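Local coordinates for C3-degrading proteinase (CppA protein) (Streptococcus pneumoniae, PDB 3E0R), which probably degrades complement component C3, and is built from two halves related to the glyoxalase clan, at residues R76-V81 with L120-D125. Numbering follows the deposited sequence.
Sequences RLIVKV and LIHAED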
loop_
_atom_site.group_PDB
_atom_site.type_symbol
_atom_site.label_atom_id
_atom_site.label_comp_id
_atom_site.label_asym_id
_atom_site.label_seq_id
_atom_site.Cartn_x
_atom_site.Cartn_y
_atom_site.Cartn_z
ATOM N N ARG A 76 7.248 1.697 -3.967
ATOM C CA ARG A 76 6.754 0.326 -4.203
ATOM C C ARG A 76 5.813 -0.135 -3.086
ATOM O O ARG A 76 6.070 0.152 -1.949
ATOM C CB ARG A 76 7.908 -0.671 -4.236
ATOM C CG ARG A 76 8.629 -0.849 -5.562
ATOM C CD ARG A 76 9.320 -2.215 -5.634
ATOM N NE ARG A 76 10.245 -2.369 -4.517
ATOM C CZ ARG A 76 11.171 -3.339 -4.405
ATOM N NH1 ARG A 76 11.309 -4.285 -5.313
ATOM N NH2 ARG A 76 11.964 -3.374 -3.353
ATOM N N LEU A 77 4.749 -0.862 -3.423
ATOM C CA LEU A 77 3.953 -1.617 -2.459
ATOM C C LEU A 77 4.508 -2.990 -2.363
ATOM O O LEU A 77 4.703 -3.640 -3.378
ATOM C CB LEU A 77 2.497 -1.740 -2.909
ATOM C CG LEU A 77 1.424 -2.118 -1.844
ATOM C CD1 LEU A 77 1.163 -0.997 -0.849
ATOM C CD2 LEU A 77 0.123 -2.535 -2.573
ATOM N N ILE A 78 4.719 -3.459 -1.143
ATOM C CA ILE A 78 5.327 -4.765 -0.867
ATOM C C ILE A 78 4.302 -5.656 -0.182
ATOM O O ILE A 78 3.717 -5.314 0.821
ATOM C CB ILE A 78 6.626 -4.624 -0.073
ATOM C CG1 ILE A 78 7.549 -3.598 -0.759
ATOM C CG2 ILE A 78 7.356 -5.999 0.085
ATOM C CD1 ILE A 78 8.742 -3.265 0.033
ATOM N N VAL A 79 4.027 -6.780 -0.817
ATOM C CA VAL A 79 3.014 -7.733 -0.348
ATOM C C VAL A 79 3.767 -8.988 0.002
ATOM O O VAL A 79 4.269 -9.666 -0.861
ATOM C CB VAL A 79 1.952 -7.989 -1.418
ATOM C CG1 VAL A 79 0.884 -8.961 -0.912
ATOM C CG2 VAL A 79 1.325 -6.631 -1.897
ATOM N N LYS A 80 3.927 -9.217 1.286
ATOM C CA LYS A 80 4.613 -10.392 1.785
ATOM C C LYS A 80 3.588 -11.449 2.016
ATOM O O LYS A 80 2.765 -11.295 2.906
ATOM C CB LYS A 80 5.285 -10.090 3.110
ATOM C CG LYS A 80 5.961 -11.326 3.800
ATOM C CD LYS A 80 6.448 -10.921 5.214
ATOM C CE LYS A 80 7.424 -11.921 5.780
ATOM N NZ LYS A 80 7.191 -13.216 5.123
ATOM N N VAL A 81 3.631 -12.502 1.207
ATOM C CA VAL A 81 2.699 -13.612 1.268
ATOM C C VAL A 81 3.229 -14.704 2.213
ATOM O O VAL A 81 4.416 -15.036 2.199
ATOM C CB VAL A 81 2.451 -14.149 -0.157
ATOM C CG1 VAL A 81 1.640 -15.457 -0.168
ATOM C CG2 VAL A 81 1.783 -13.104 -0.974
ATOM N N LEU A 120 5.499 -5.413 -5.476
ATOM C CA LEU A 120 6.327 -6.581 -5.289
ATOM C C LEU A 120 5.529 -7.573 -4.470
ATOM O O LEU A 120 5.077 -7.238 -3.390
ATOM C CB LEU A 120 7.642 -6.229 -4.556
ATOM C CG LEU A 120 8.556 -7.417 -4.115
ATOM C CD1 LEU A 120 9.105 -8.177 -5.361
ATOM C CD2 LEU A 120 9.686 -6.996 -3.254
ATOM N N ILE A 121 5.323 -8.780 -4.998
ATOM C CA ILE A 121 4.730 -9.878 -4.220
ATOM C C ILE A 121 5.790 -10.930 -3.977
ATOM O O ILE A 121 6.369 -11.446 -4.929
ATOM C CB ILE A 121 3.534 -10.556 -4.927
ATOM C CG1 ILE A 121 2.547 -9.479 -5.400
ATOM C CG2 ILE A 121 2.832 -11.588 -3.978
ATOM C CD1 ILE A 121 1.080 -9.855 -5.102
ATOM N N HIS A 122 6.027 -11.246 -2.715
ATOM C CA HIS A 122 7.112 -12.107 -2.350
ATOM C C HIS A 122 6.732 -12.869 -1.095
ATOM O O HIS A 122 5.693 -12.662 -0.535
ATOM C CB HIS A 122 8.394 -11.279 -2.135
ATOM C CG HIS A 122 8.420 -10.556 -0.829
ATOM N ND1 HIS A 122 8.975 -11.100 0.312
ATOM C CD2 HIS A 122 7.946 -9.343 -0.472
ATOM C CE1 HIS A 122 8.822 -10.257 1.323
ATOM N NE2 HIS A 122 8.192 -9.186 0.878
ATOM N N ALA A 123 7.615 -13.747 -0.650
ATOM C CA ALA A 123 7.342 -14.603 0.491
ATOM C C ALA A 123 8.550 -14.714 1.427
ATOM O O ALA A 123 8.642 -15.693 2.182
ATOM C CB ALA A 123 6.935 -15.969 -0.015
ATOM N N GLU A 124 9.450 -13.715 1.398
ATOM C CA GLU A 124 10.785 -13.809 2.010
ATOM C C GLU A 124 10.785 -13.123 3.359
ATOM O O GLU A 124 10.031 -12.160 3.569
ATOM C CB GLU A 124 11.858 -13.126 1.152
ATOM C CG GLU A 124 12.110 -13.691 -0.258
ATOM C CD GLU A 124 12.297 -15.233 -0.333
ATOM O OE1 GLU A 124 12.824 -15.896 0.628
ATOM O OE2 GLU A 124 11.881 -15.766 -1.391
ATOM N N ASP A 125 11.633 -13.615 4.271
ATOM C CA ASP A 125 11.867 -12.923 5.553
ATOM C C ASP A 125 12.856 -11.758 5.331
ATOM O O ASP A 125 13.066 -10.911 6.197
ATOM C CB ASP A 125 12.378 -13.871 6.642
ATOM C CG ASP A 125 11.699 -15.230 6.614
ATOM O OD1 ASP A 125 11.024 -15.592 7.607
ATOM O OD2 ASP A 125 11.858 -15.945 5.600
#
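H122 lies across the neighbouring strand between I78 and K80. With chi1 at 77°, its CG sits between the backbone N and the carbonyl carbon, and this swings the imidazole back over segment 76-81. K80 CA then packs under one ring face, 4.2 Å from the centroid, while I78 CG2 meets the ring edge near its plane, 3.4 Å from H122 NE2. The far nitrogen, ND1, accepts the backbone N-H of E124 at 2.9 Å, the donor tilted 19° out of the ring plane. K80, extended until it bends at chi4, runs past the ring and brings NZ to E124 O in a weak bond. On the same face, L120 CD2 lies over one face of the R76 guanidinium, which salt bridges to E156 and E110 hold. V81 CG2 touches I121 CG2 on the other face, 3.5 Å apart, beside helix 84-91. Between the two faces the backbones pair in parallel, V79 N donating to L120 O and V79 O accepting H122 N; the pair joins the first and last strands of a beta-alpha-beta-beta-beta unit, consistent with the glyoxalase clan. Acceptance by ND1 implies that any proton on a neutral H122 would probably sit on NE2.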